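Local atomic coordinates of predicted DNA-binding transcriptional regulator (Aliivibrio fischeri ES114, PDB entry 7DWN), a protein that probably binds DNA as a LysR-family transcription factor, pairing a helix-turn-helix domain with a substrate-binding-type domain to regulate transcription. Residues S106-M111 with I145-D150; Q112-E117 with W285-N290; K136-G141 with P157-Q162; S200-Q205 with W239-S244. All blocks are in the same frame, centred on the assembly; numbering follows the deposited sequence.

Contact 1: S106-M111 with I145-D150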
loop_
_atom_site.group_PDB
_atom_site.type_symbol
_atom_site.label_atom_id
_atom_site.label_comp_id
_atom_site.label_asym_id
_atom_site.label_seq_id
_atom_site.Cartn_x
_atom_site.Cartn_y
_atom_site.Cartn_z
ATOM N N SER A 106 -27.864 21.855 -0.888
ATOM C CA SER A 106 -28.874 22.390 -1.793
ATOM C C SER A 106 -29.852 21.317 -2.256
ATOM O O SER A 106 -31.062 21.569 -2.333
ATOM C CB SER A 106 -28.205 23.050 -3.001
ATOM O OG SER A 106 -29.167 23.533 -3.923
ATOM N N LEU A 107 -29.354 20.121 -2.565
ATOM C CA LEU A 107 -30.133 19.071 -3.214
ATOM C C LEU A 107 -30.761 18.080 -2.243
ATOM O O LEU A 107 -31.897 17.652 -2.466
ATOM C CB LEU A 107 -29.251 18.305 -4.208
ATOM C CG LEU A 107 -28.575 19.107 -5.324
ATOM C CD1 LEU A 107 -27.873 18.181 -6.309
ATOM C CD2 LEU A 107 -29.586 19.987 -6.037
ATOM N N ILE A 108 -30.054 17.687 -1.175
ATOM C CA ILE A 108 -30.556 16.611 -0.315
ATOM C C ILE A 108 -31.875 16.965 0.356
ATOM O O ILE A 108 -32.733 16.083 0.468
ATOM C CB ILE A 108 -29.468 16.177 0.678
ATOM C CG1 ILE A 108 -28.635 15.035 0.089
ATOM C CG2 ILE A 108 -30.079 15.742 2.003
ATOM C CD1 ILE A 108 -27.726 15.440 -1.046
ATOM N N PRO A 109 -32.112 18.194 0.838
ATOM C CA PRO A 109 -33.438 18.480 1.424
ATOM C C PRO A 109 -34.597 18.301 0.450
ATOM O O PRO A 109 -35.634 17.732 0.827
ATOM C CB PRO A 109 -33.305 19.935 1.905
ATOM C CG PRO A 109 -32.034 20.464 1.288
ATOM C CD PRO A 109 -31.152 19.273 1.129
ATOM N N LYS A 110 -34.453 18.762 -0.795
ATOM C CA LYS A 110 -35.512 18.573 -1.783
ATOM C C LYS A 110 -35.731 17.092 -2.092
ATOM O O LYS A 110 -36.876 16.633 -2.185
ATOM C CB LYS A 110 -35.174 19.359 -3.052
ATOM C CG LYS A 110 -34.933 20.847 -2.801
ATOM C CD LYS A 110 -34.510 21.576 -4.065
ATOM C CE LYS A 110 -33.218 21.004 -4.617
ATOM N NZ LYS A 110 -32.505 21.984 -5.478
ATOM N N MET A 111 -34.645 16.333 -2.252
ATOM C CA MET A 111 -34.742 14.880 -2.401
ATOM C C MET A 111 -35.464 14.246 -1.218
ATOM O O MET A 111 -36.299 13.347 -1.386
ATOM C CB MET A 111 -33.336 14.297 -2.522
ATOM C CG MET A 111 -33.101 13.347 -3.669
ATOM S SD MET A 111 -31.406 12.740 -3.583
ATOM C CE MET A 111 -30.522 14.272 -3.292
ATOM N N ILE A 145 -23.574 6.691 -5.000
ATOM C CA ILE A 145 -23.844 7.813 -5.889
ATOM C C ILE A 145 -23.009 9.003 -5.440
ATOM O O ILE A 145 -22.914 9.291 -4.242
ATOM C CB ILE A 145 -25.347 8.170 -5.907
ATOM C CG1 ILE A 145 -26.169 6.988 -6.424
ATOM C CG2 ILE A 145 -25.597 9.411 -6.755
ATOM C CD1 ILE A 145 -27.649 7.112 -6.156
ATOM N N LEU A 146 -22.401 9.690 -6.401
ATOM C CA LEU A 146 -21.560 10.848 -6.142
ATOM C C LEU A 146 -22.246 12.094 -6.685
ATOM O O LEU A 146 -22.634 12.130 -7.853
ATOM C CB LEU A 146 -20.186 10.672 -6.793
ATOM C CG LEU A 146 -19.227 11.860 -6.766
ATOM C CD1 LEU A 146 -18.998 12.304 -5.338
ATOM C CD2 LEU A 146 -17.912 11.486 -7.429
ATOM N N LEU A 147 -22.404 13.108 -5.844
ATOM C CA LEU A 147 -22.964 14.387 -6.275
ATOM C C LEU A 147 -21.803 15.366 -6.378
ATOM O O LEU A 147 -21.289 15.841 -5.363
ATOM C CB LEU A 147 -24.034 14.877 -5.303
ATOM C CG LEU A 147 -25.482 14.423 -5.510
ATOM C CD1 LEU A 147 -25.610 12.908 -5.523
ATOM C CD2 LEU A 147 -26.367 15.021 -4.432
ATOM N N ALA A 148 -21.370 15.662 -7.602
ATOM C CA ALA A 148 -20.176 16.482 -7.768
ATOM C C ALA A 148 -20.369 17.413 -8.953
ATOM O O ALA A 148 -21.417 17.416 -9.598
ATOM C CB ALA A 148 -18.924 15.612 -7.930
ATOM N N PHE A 149 -19.362 18.234 -9.223
ATOM C CA PHE A 149 -19.436 19.160 -10.339
ATOM C C PHE A 149 -18.836 18.531 -11.594
ATOM O O PHE A 149 -18.314 17.414 -11.574
ATOM C CB PHE A 149 -18.733 20.474 -9.994
ATOM C CG PHE A 149 -19.423 21.262 -8.915
ATOM C CD1 PHE A 149 -20.510 22.070 -9.214
ATOM C CD2 PHE A 149 -18.990 21.188 -7.603
ATOM C CE1 PHE A 149 -21.149 22.792 -8.224
ATOM C CE2 PHE A 149 -19.623 21.908 -6.609
ATOM C CZ PHE A 149 -20.704 22.711 -6.920
ATOM N N ASP A 150 -18.932 19.268 -12.701
ATOM C CA ASP A 150 -18.508 18.781 -14.008
ATOM C C ASP A 150 -17.070 18.285 -13.969
ATOM O O ASP A 150 -16.154 19.031 -13.615
ATOM C CB ASP A 150 -18.658 19.901 -15.044
ATOM C CG ASP A 150 -18.431 19.423 -16.470
ATOM O OD1 ASP A 150 -18.501 18.200 -16.715
ATOM O OD2 ASP A 150 -18.176 20.273 -17.349
#
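Leu107 O accepts the backbone amide of Met111, N to O 3.1 Å, and this one-turn bond ties the backbones of two of the three residues that helix 101-114 lays on strand 145-149. It spans the kinked stretch of the helix, which contains Pro109, a residue with no N-H to give to the turn before. The contact is helix-on-sheet packing in an alpha/beta subdomain of the LysR substrate-binding domain: the helix links strands 94-99 and 123-128, which lie parallel and adjacent, in a beta-alpha-beta crossover, and strand 145-149 flanks 94-99 from the other side. The axes of residues 106-111 and 145-149 approach to 11.4 Å, with 136° between their N-to-C directions. Every contact between the two segments is apolar. Leu147 alone reaches out from the strand, its CG anti to the carbonyl carbon (chi1 -88°), and all three helix residues meet the same methyl. Leu107 brings CD1 to 4.0 Å from Leu147 CD2, with the two leucines crossing at a slant. Ile108 lies across Leu147 in much the same way, and it also packs on Met226 of a second subunit, so the buried layer runs on into the subunit interface. Leu288 of helix 279-290 covers Leu147 as well. Of the three helix groups, Ile108 CD1 comes closest to Leu147 CD2, at 3.7 Å, whereas Met111 CE stands at 4.4 Å from that methyl.

Contact 2: Q112-E117 with W285-N290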
loop_
_atom_site.group_PDB
_atom_site.type_symbol
_atom_site.label_atom_id
_atom_site.label_comp_id
_atom_site.label_asym_id
_atom_site.label_seq_id
_atom_site.Cartn_x
_atom_site.Cartn_y
_atom_site.Cartn_z
ATOM N N GLN A 112 -35.125 14.692 -0.008
ATOM C CA GLN A 112 -35.711 14.150 1.209
ATOM C C GLN A 112 -37.210 14.387 1.236
ATOM O O GLN A 112 -37.976 13.530 1.690
ATOM C CB GLN A 112 -35.043 14.793 2.426
ATOM C CG GLN A 112 -35.444 14.205 3.766
ATOM C CD GLN A 112 -34.664 12.952 4.104
ATOM O OE1 GLN A 112 -33.822 12.503 3.326
ATOM N NE2 GLN A 112 -34.938 12.380 5.270
ATOM N N GLN A 113 -37.646 15.549 0.754
ATOM C CA GLN A 113 -39.081 15.778 0.653
ATOM C C GLN A 113 -39.696 14.932 -0.456
ATOM O O GLN A 113 -40.832 14.460 -0.325
ATOM C CB GLN A 113 -39.379 17.258 0.432
ATOM C CG GLN A 113 -40.867 17.568 0.441
ATOM C CD GLN A 113 -41.594 16.902 1.596
ATOM O OE1 GLN A 113 -41.129 16.925 2.737
ATOM N NE2 GLN A 113 -42.740 16.298 1.302
ATOM N N ALA A 114 -38.964 14.723 -1.555
ATOM C CA ALA A 114 -39.472 13.862 -2.621
ATOM C C ALA A 114 -39.697 12.439 -2.126
ATOM O O ALA A 114 -40.548 11.720 -2.664
ATOM C CB ALA A 114 -38.518 13.857 -3.815
ATOM N N PHE A 115 -38.939 12.018 -1.114
ATOM C CA PHE A 115 -39.164 10.706 -0.510
ATOM C C PHE A 115 -40.532 10.580 0.155
ATOM O O PHE A 115 -40.959 9.454 0.442
ATOM C CB PHE A 115 -38.082 10.400 0.525
ATOM C CG PHE A 115 -36.725 10.162 -0.064
ATOM C CD1 PHE A 115 -36.582 9.603 -1.322
ATOM C CD2 PHE A 115 -35.587 10.494 0.648
ATOM C CE1 PHE A 115 -35.325 9.382 -1.855
ATOM C CE2 PHE A 115 -34.332 10.277 0.118
ATOM C CZ PHE A 115 -34.201 9.721 -1.134
ATOM N N ASP A 116 -41.229 11.694 0.403
ATOM C CA ASP A 116 -42.482 11.685 1.151
ATOM C C ASP A 116 -43.728 11.669 0.273
ATOM O O ASP A 116 -44.828 11.483 0.803
ATOM C CB ASP A 116 -42.552 12.896 2.092
ATOM C CG ASP A 116 -41.416 12.926 3.089
ATOM O OD1 ASP A 116 -40.435 12.177 2.900
ATOM O OD2 ASP A 116 -41.506 13.700 4.065
ATOM N N GLU A 117 -43.593 11.866 -1.040
ATOM C CA GLU A 117 -44.719 11.807 -1.976
ATOM C C GLU A 117 -44.494 10.579 -2.850
ATOM O O GLU A 117 -43.729 10.621 -3.819
ATOM C CB GLU A 117 -44.828 13.081 -2.807
ATOM C CG GLU A 117 -46.250 13.405 -3.249
ATOM C CD GLU A 117 -46.990 14.273 -2.249
ATOM O OE1 GLU A 117 -46.443 15.327 -1.860
ATOM O OE2 GLU A 117 -48.116 13.905 -1.857
ATOM N N TRP A 285 -31.280 7.298 -7.312
ATOM C CA TRP A 285 -30.771 7.726 -8.610
ATOM C C TRP A 285 -31.896 8.232 -9.505
ATOM O O TRP A 285 -31.742 9.246 -10.195
ATOM C CB TRP A 285 -30.025 6.578 -9.286
ATOM C CG TRP A 285 -29.491 6.928 -10.640
ATOM C CD1 TRP A 285 -30.085 6.685 -11.844
ATOM C CD2 TRP A 285 -28.254 7.590 -10.928
ATOM N NE1 TRP A 285 -29.293 7.150 -12.864
ATOM C CE2 TRP A 285 -28.164 7.712 -12.328
ATOM C CE3 TRP A 285 -27.214 8.090 -10.138
ATOM C CZ2 TRP A 285 -27.075 8.312 -12.954
ATOM C CZ3 TRP A 285 -26.133 8.682 -10.763
ATOM C CH2 TRP A 285 -26.072 8.789 -12.156
ATOM N N SER A 286 -33.037 7.537 -9.505
ATOM C CA SER A 286 -34.175 7.979 -10.303
ATOM C C SER A 286 -34.672 9.343 -9.845
ATOM O O SER A 286 -35.009 10.200 -10.672
ATOM C CB SER A 286 -35.300 6.947 -10.225
ATOM O OG SER A 286 -36.522 7.481 -10.704
ATOM N N ILE A 287 -34.727 9.564 -8.530
ATOM C CA ILE A 287 -35.192 10.852 -8.028
ATOM C C ILE A 287 -34.194 11.956 -8.359
ATOM O O ILE A 287 -34.587 13.097 -8.635
ATOM C CB ILE A 287 -35.479 10.748 -6.519
ATOM C CG1 ILE A 287 -36.662 9.804 -6.298
ATOM C CG2 ILE A 287 -35.767 12.118 -5.921
ATOM C CD1 ILE A 287 -36.847 9.358 -4.878
ATOM N N LEU A 288 -32.897 11.639 -8.363
ATOM C CA LEU A 288 -31.895 12.617 -8.777
ATOM C C LEU A 288 -32.031 12.960 -10.255
ATOM O O LEU A 288 -31.951 14.135 -10.636
ATOM C CB LEU A 288 -30.494 12.090 -8.477
ATOM C CG LEU A 288 -30.027 12.243 -7.032
ATOM C CD1 LEU A 288 -28.789 11.403 -6.788
ATOM C CD2 LEU A 288 -29.744 13.708 -6.742
ATOM N N CYS A 289 -32.233 11.950 -11.105
ATOM C CA CYS A 289 -32.435 12.202 -12.528
ATOM C C CYS A 289 -33.722 12.970 -12.793
ATOM O O CYS A 289 -33.864 13.570 -13.865
ATOM C CB CYS A 289 -32.452 10.885 -13.307
ATOM S SG CYS A 289 -30.912 9.947 -13.244
ATOM N N ASN A 290 -34.651 12.989 -11.883
ATOM C CA ASN A 290 -35.790 13.764 -12.142
ATOM C C ASN A 290 -35.757 15.120 -11.581
ATOM O O ASN A 290 -35.483 15.997 -12.342
ATOM C CB ASN A 290 -37.060 13.053 -11.849
ATOM C CG ASN A 290 -37.435 12.166 -12.986
ATOM O OD1 ASN A 290 -38.215 12.515 -13.798
ATOM N ND2 ASN A 290 -36.796 11.073 -13.084
#
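The Phe115 ring is met at its edge, near its own plane, by the terminal methyl of Ile287: CD1 of Ile287 sits 3.4 Å from Phe115 CE1, and 3.6 Å from Phe115 CD1. The other flat group, the Trp285 indole, has Cys289 SG over one face, 3.2 Å above the plane and displaced toward the rim; it also makes a cation-pi contact with Arg272. Ile287 carries its whole side of the contact, using both branches. With CG1 anti to the carbonyl carbon (chi1 -66°) and the chain extended beyond it, CD1 reaches the phenyl ring, while CG2 turns to Ala114, whose CB lies 3.9 Å from it. This joins the end region of helix 101-114 to helix 279-290, the last helix of the chain; the two lie side by side on the sheet of the substrate-binding domain. A type I beta turn runs from Ala114 to Glu117, its Glu117 N to Ala114 O bond weak at 3.5 Å. Lys121 and Pro122 also pack on Phe115. On the other helix, Asn290 folds back on its own backbone: Asn290 ND2 donates to Ser286 O, which lies close to the plane of the side-chain amide, at 3.1 Å and nearly straight (N-H...O 171°).

Contact 3: K136-G141 with P157-Q162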
loop_
_atom_site.group_PDB
_atom_site.type_symbol
_atom_site.label_atom_id
_atom_site.label_comp_id
_atom_site.label_asym_id
_atom_site.label_seq_id
_atom_site.Cartn_x
_atom_site.Cartn_y
_atom_site.Cartn_z
ATOM N N LYS A 136 -11.911 7.002 -7.289
ATOM C CA LYS A 136 -11.530 5.689 -6.783
ATOM C C LYS A 136 -12.529 5.183 -5.748
ATOM O O LYS A 136 -12.844 3.987 -5.714
ATOM C CB LYS A 136 -10.120 5.758 -6.196
ATOM C CG LYS A 136 -9.595 4.453 -5.626
ATOM C CD LYS A 136 -8.111 4.571 -5.314
ATOM C CE LYS A 136 -7.607 3.368 -4.541
ATOM N NZ LYS A 136 -8.237 3.277 -3.196
ATOM N N GLU A 137 -13.036 6.077 -4.894
ATOM C CA GLU A 137 -14.049 5.681 -3.918
ATOM C C GLU A 137 -15.304 5.163 -4.610
ATOM O O GLU A 137 -15.938 4.212 -4.137
ATOM C CB GLU A 137 -14.393 6.861 -3.007
ATOM C CG GLU A 137 -13.239 7.362 -2.152
ATOM C CD GLU A 137 -13.127 6.639 -0.827
ATOM O OE1 GLU A 137 -14.176 6.345 -0.218
ATOM O OE2 GLU A 137 -11.988 6.366 -0.392
ATOM N N LEU A 138 -15.676 5.781 -5.733
ATOM C CA LEU A 138 -16.843 5.331 -6.481
ATOM C C LEU A 138 -16.584 3.982 -7.138
ATOM O O LEU A 138 -17.472 3.121 -7.170
ATOM C CB LEU A 138 -17.224 6.381 -7.525
ATOM C CG LEU A 138 -18.618 6.316 -8.152
ATOM C CD1 LEU A 138 -19.692 6.457 -7.087
ATOM C CD2 LEU A 138 -18.767 7.399 -9.208
ATOM N N ARG A 139 -15.372 3.778 -7.663
ATOM C CA ARG A 139 -15.043 2.492 -8.273
ATOM C C ARG A 139 -15.058 1.367 -7.242
ATOM O O ARG A 139 -15.647 0.305 -7.475
ATOM C CB ARG A 139 -13.681 2.559 -8.963
ATOM C CG ARG A 139 -13.697 3.242 -10.312
ATOM C CD ARG A 139 -12.406 2.964 -11.063
ATOM N NE ARG A 139 -11.231 3.248 -10.244
ATOM C CZ ARG A 139 -10.644 4.439 -10.165
ATOM N NH1 ARG A 139 -11.121 5.463 -10.858
ATOM N NH2 ARG A 139 -9.578 4.606 -9.393
ATOM N N GLU A 140 -14.415 1.584 -6.092
ATOM C CA GLU A 140 -14.264 0.518 -5.107
ATOM C C GLU A 140 -15.581 0.129 -4.448
ATOM O O GLU A 140 -15.658 -0.940 -3.833
ATOM C CB GLU A 140 -13.261 0.931 -4.027
ATOM C CG GLU A 140 -11.864 1.224 -4.545
ATOM C CD GLU A 140 -10.905 1.600 -3.434
ATOM O OE1 GLU A 140 -9.735 1.164 -3.487
ATOM O OE2 GLU A 140 -11.322 2.326 -2.506
ATOM N N GLY A 141 -16.608 0.964 -4.559
ATOM C CA GLY A 141 -17.866 0.720 -3.891
ATOM C C GLY A 141 -18.021 1.381 -2.541
ATOM O O GLY A 141 -18.960 1.040 -1.811
ATOM N N PRO A 157 -17.708 7.142 -19.676
ATOM C CA PRO A 157 -17.489 5.743 -19.289
ATOM C C PRO A 157 -16.106 5.556 -18.691
ATOM O O PRO A 157 -15.165 6.282 -19.048
ATOM C CB PRO A 157 -17.637 4.977 -20.615
ATOM C CG PRO A 157 -17.666 6.027 -21.695
ATOM C CD PRO A 157 -18.236 7.242 -21.046
ATOM N N PRO A 158 -15.931 4.581 -17.785
ATOM C CA PRO A 158 -16.894 3.549 -17.378
ATOM C C PRO A 158 -17.989 4.019 -16.418
ATOM O O PRO A 158 -18.767 3.194 -15.941
ATOM C CB PRO A 158 -16.005 2.514 -16.689
ATOM C CG PRO A 158 -14.916 3.326 -16.088
ATOM C CD PRO A 158 -14.650 4.442 -17.068
ATOM N N TYR A 159 -18.054 5.318 -16.145
ATOM C CA TYR A 159 -19.023 5.850 -15.200
ATOM C C TYR A 159 -20.290 6.301 -15.915
ATOM O O TYR A 159 -20.262 6.707 -17.079
ATOM C CB TYR A 159 -18.422 7.019 -14.418
ATOM C CG TYR A 159 -17.078 6.691 -13.823
ATOM C CD1 TYR A 159 -16.980 6.018 -12.613
ATOM C CD2 TYR A 159 -15.905 7.037 -14.479
ATOM C CE1 TYR A 159 -15.753 5.707 -12.070
ATOM C CE2 TYR A 159 -14.673 6.731 -13.944
ATOM C CZ TYR A 159 -14.603 6.066 -12.740
ATOM O OH TYR A 159 -13.375 5.756 -12.207
ATOM N N GLN A 160 -21.408 6.211 -15.202
ATOM C CA GLN A 160 -22.681 6.751 -15.659
ATOM C C GLN A 160 -22.887 8.122 -15.030
ATOM O O GLN A 160 -22.670 8.298 -13.826
ATOM C CB GLN A 160 -23.840 5.824 -15.292
ATOM C CG GLN A 160 -23.715 4.420 -15.843
ATOM C CD GLN A 160 -24.777 3.488 -15.294
ATOM O OE1 GLN A 160 -24.483 2.359 -14.907
ATOM N NE2 GLN A 160 -26.021 3.959 -15.258
ATOM N N SER A 161 -23.303 9.086 -15.843
ATOM C CA SER A 161 -23.480 10.456 -15.391
ATOM C C SER A 161 -24.875 10.948 -15.738
ATOM O O SER A 161 -25.467 10.540 -16.741
ATOM C CB SER A 161 -22.436 11.389 -16.013
ATOM O OG SER A 161 -22.495 11.342 -17.429
ATOM N N GLN A 162 -25.395 11.834 -14.891
ATOM C CA GLN A 162 -26.653 12.528 -15.142
ATOM C C GLN A 162 -26.462 13.990 -14.779
ATOM O O GLN A 162 -26.123 14.305 -13.634
ATOM C CB GLN A 162 -27.806 11.923 -14.336
ATOM C CG GLN A 162 -29.092 12.743 -14.385
ATOM C CD GLN A 162 -29.859 12.559 -15.682
ATOM O OE1 GLN A 162 -29.542 11.683 -16.486
ATOM N NE2 GLN A 162 -30.880 13.384 -15.887
#
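Tyr159 gives the largest share of buried surface here, and its two partners are Arg139 and Leu138, successive residues of helix 134-140. Arg139 NH1 donates a short hydrogen bond to Tyr159 OH, 2.6 Å long with an N-H...O angle of 157°. The hydroxyl lies at the edge of the guanidinium, close to its plane, whereas the phenol ring itself is turned 55° from that plane. A bend at chi3 (-51°) folds the arginine chain round the hydroxyl: CG of Arg139 is only 3.2 Å from Tyr159 OH and comes to the ring at its edge. The guanidinium has one face over its own helix, Lys136 CA lying 3.4 Å from the plane. Leu138 adds an apolar touch, sliding past the tyrosine in the opposite direction, with CD2 at 4.1 Å from Tyr159 CD1. On the tyrosine's own segment Pro158, which follows a cis peptide bond, puts CG over one ring face. Tyr159 stands just before strand 160-174, which pairs with strand 264-272. Leu138 also packs on Tyr271 of that strand, so helix 134-140 lies against the sheet of the substrate-binding domain, on the face opposite helix 101-114.

Contact 4: S200-Q205 with W239-S244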
loop_
_atom_site.group_PDB
_atom_site.type_symbol
_atom_site.label_atom_id
_atom_site.label_comp_id
_atom_site.label_asym_id
_atom_site.label_seq_id
_atom_site.Cartn_x
_atom_site.Cartn_y
_atom_site.Cartn_z
ATOM N N SER A 200 -9.123 24.351 -8.306
ATOM C CA SER A 200 -10.447 23.778 -8.139
ATOM C C SER A 200 -11.319 24.106 -9.350
ATOM O O SER A 200 -10.966 24.919 -10.208
ATOM C CB SER A 200 -11.099 24.291 -6.856
ATOM O OG SER A 200 -11.424 25.666 -6.965
ATOM N N TYR A 201 -12.484 23.459 -9.406
ATOM C CA TYR A 201 -13.373 23.607 -10.553
ATOM C C TYR A 201 -13.851 25.051 -10.704
ATOM O O TYR A 201 -13.668 25.676 -11.757
ATOM C CB TYR A 201 -14.548 22.637 -10.406
ATOM C CG TYR A 201 -15.684 22.868 -11.371
ATOM C CD1 TYR A 201 -15.567 22.520 -12.709
ATOM C CD2 TYR A 201 -16.883 23.416 -10.937
ATOM C CE1 TYR A 201 -16.607 22.724 -13.588
ATOM C CE2 TYR A 201 -17.930 23.623 -11.809
ATOM C CZ TYR A 201 -17.786 23.275 -13.132
ATOM O OH TYR A 201 -18.823 23.477 -14.005
ATOM N N MET A 202 -14.447 25.606 -9.643
ATOM C CA MET A 202 -14.937 26.983 -9.702
ATOM C C MET A 202 -13.793 27.978 -9.886
ATOM O O MET A 202 -13.937 28.982 -10.599
ATOM C CB MET A 202 -15.745 27.302 -8.442
ATOM C CG MET A 202 -16.998 26.449 -8.286
ATOM S SD MET A 202 -18.003 26.920 -6.865
ATOM C CE MET A 202 -19.532 26.059 -7.226
ATOM N N GLY A 203 -12.646 27.714 -9.255
ATOM C CA GLY A 203 -11.480 28.554 -9.482
ATOM C C GLY A 203 -11.000 28.501 -10.920
ATOM O O GLY A 203 -10.636 29.530 -11.502
ATOM N N ARG A 204 -10.998 27.304 -11.516
ATOM C CA ARG A 204 -10.646 27.186 -12.928
ATOM C C ARG A 204 -11.639 27.929 -13.811
ATOM O O ARG A 204 -11.267 28.415 -14.885
ATOM C CB ARG A 204 -10.561 25.712 -13.335
ATOM C CG ARG A 204 -9.294 25.016 -12.858
ATOM C CD ARG A 204 -9.176 23.586 -13.382
ATOM N NE ARG A 204 -9.969 22.629 -12.614
ATOM C CZ ARG A 204 -11.050 22.009 -13.077
ATOM N NH1 ARG A 204 -11.471 22.240 -14.313
ATOM N NH2 ARG A 204 -11.708 21.151 -12.306
ATOM N N GLN A 205 -12.899 28.037 -13.381
ATOM C CA GLN A 205 -13.851 28.825 -14.158
ATOM C C GLN A 205 -13.566 30.321 -14.037
ATOM O O GLN A 205 -13.642 31.053 -15.032
ATOM C CB GLN A 205 -15.284 28.511 -13.725
ATOM C CG GLN A 205 -15.649 27.033 -13.789
ATOM C CD GLN A 205 -15.182 26.360 -15.066
ATOM O OE1 GLN A 205 -15.489 26.809 -16.171
ATOM N NE2 GLN A 205 -14.432 25.272 -14.918
ATOM N N TRP A 239 -17.085 35.108 -6.665
ATOM C CA TRP A 239 -17.926 34.401 -7.622
ATOM C C TRP A 239 -18.613 33.263 -6.880
ATOM O O TRP A 239 -17.992 32.243 -6.572
ATOM C CB TRP A 239 -17.106 33.889 -8.802
ATOM C CG TRP A 239 -16.929 34.909 -9.883
ATOM C CD1 TRP A 239 -17.644 35.009 -11.042
ATOM C CD2 TRP A 239 -15.982 35.979 -9.902
ATOM N NE1 TRP A 239 -17.195 36.076 -11.784
ATOM C CE2 TRP A 239 -16.174 36.688 -11.105
ATOM C CE3 TRP A 239 -14.988 36.407 -9.017
ATOM C CZ2 TRP A 239 -15.410 37.805 -11.442
ATOM C CZ3 TRP A 239 -14.229 37.509 -9.356
ATOM C CH2 TRP A 239 -14.444 38.196 -10.557
ATOM N N LEU A 240 -19.891 33.438 -6.592
ATOM C CA LEU A 240 -20.626 32.435 -5.848
ATOM C C LEU A 240 -21.656 31.753 -6.738
ATOM O O LEU A 240 -22.228 32.396 -7.626
ATOM C CB LEU A 240 -21.330 33.060 -4.639
ATOM C CG LEU A 240 -20.395 33.789 -3.673
ATOM C CD1 LEU A 240 -21.159 34.355 -2.487
ATOM C CD2 LEU A 240 -19.302 32.844 -3.209
ATOM N N PRO A 241 -21.890 30.455 -6.548
ATOM C CA PRO A 241 -22.949 29.785 -7.309
ATOM C C PRO A 241 -24.305 30.381 -6.967
ATOM O O PRO A 241 -24.596 30.690 -5.810
ATOM C CB PRO A 241 -22.839 28.322 -6.864
ATOM C CG PRO A 241 -22.147 28.376 -5.543
ATOM C CD PRO A 241 -21.193 29.530 -5.641
ATOM N N ALA A 242 -25.134 30.545 -7.997
ATOM C CA ALA A 242 -26.371 31.296 -7.826
ATOM C C ALA A 242 -27.351 30.584 -6.902
ATOM O O ALA A 242 -28.152 31.243 -6.231
ATOM C CB ALA A 242 -27.011 31.565 -9.184
ATOM N N TYR A 243 -27.301 29.250 -6.836
ATOM C CA TYR A 243 -28.244 28.525 -5.991
ATOM C C TYR A 243 -27.968 28.719 -4.506
ATOM O O TYR A 243 -28.833 28.400 -3.682
ATOM C CB TYR A 243 -28.232 27.031 -6.332
ATOM C CG TYR A 243 -26.889 26.354 -6.162
ATOM C CD1 TYR A 243 -26.444 25.949 -4.909
ATOM C CD2 TYR A 243 -26.074 26.098 -7.259
ATOM C CE1 TYR A 243 -25.225 25.329 -4.749
ATOM C CE2 TYR A 243 -24.849 25.473 -7.108
ATOM C CZ TYR A 243 -24.430 25.092 -5.849
ATOM O OH TYR A 243 -23.216 24.468 -5.686
ATOM N N SER A 244 -26.795 29.231 -4.143
ATOM C CA SER A 244 -26.419 29.386 -2.745
ATOM C C SER A 244 -26.663 30.788 -2.204
ATOM O O SER A 244 -26.482 31.007 -1.002
ATOM C CB SER A 244 -24.942 29.023 -2.552
ATOM O OG SER A 244 -24.095 30.052 -3.036
#
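This is a small, buried apolar contact between the first turn of helix 201-209 and the end of strand 238-241, where a methionine methyl rests on a proline ring. Met202 CE lies 3.9 Å from Pro241 CG and almost as near to CB of that ring, the two side chains crossing at about a right angle. Met202 reaches this far because its chain is extended beyond CG (chi2 -176°). Tyr243 closes in more loosely, its OH 4.3 Å from Met202 CE; that hydroxyl is hydrogen-bonded to Ser102 OG. Helix 201-209 follows strand 191-195 in the second alpha/beta half of the LysR substrate-binding domain, a member of the periplasmic-binding-protein superfamily. Met202 N is hydrogen-bonded to a MES molecule, probably from the crystallisation liquor, whose position at the helix start is consistent with the effector cleft found between the two halves in relatives. Ser200 is the N-cap of the helix, OG accepting a weak bond from Gly203 N at 3.3 Å. At the end of the strand, Pro241 O is gripped twice by Ser244: N at 3.1 Å and OG at 2.9 Å, the hydroxyl donating from 17° off the carbonyl plane.

All four contacts lie in the substrate-binding domain. Contacts 1 and 2 share helix 101-114, with centres 11 Å apart, and interlock where Met111 packs on Ile287 and Leu288; both also touch a second subunit, so this layer takes part in assembly of the tetramer. The centre of contact 3 is about 15 Å from that of contact 1, across the sheet, and its Leu138 touches Leu146. The centre of contact 4 is equally far from that of contact 1, reached through Phe149, which packs on Met202 and Tyr243, but contact 4 stays about 12 Å from contact 3 at nearest atoms. Along the chain contact 2 encloses contacts 3 and 4, so the C-terminal helix returns to the subdomain where the domain began.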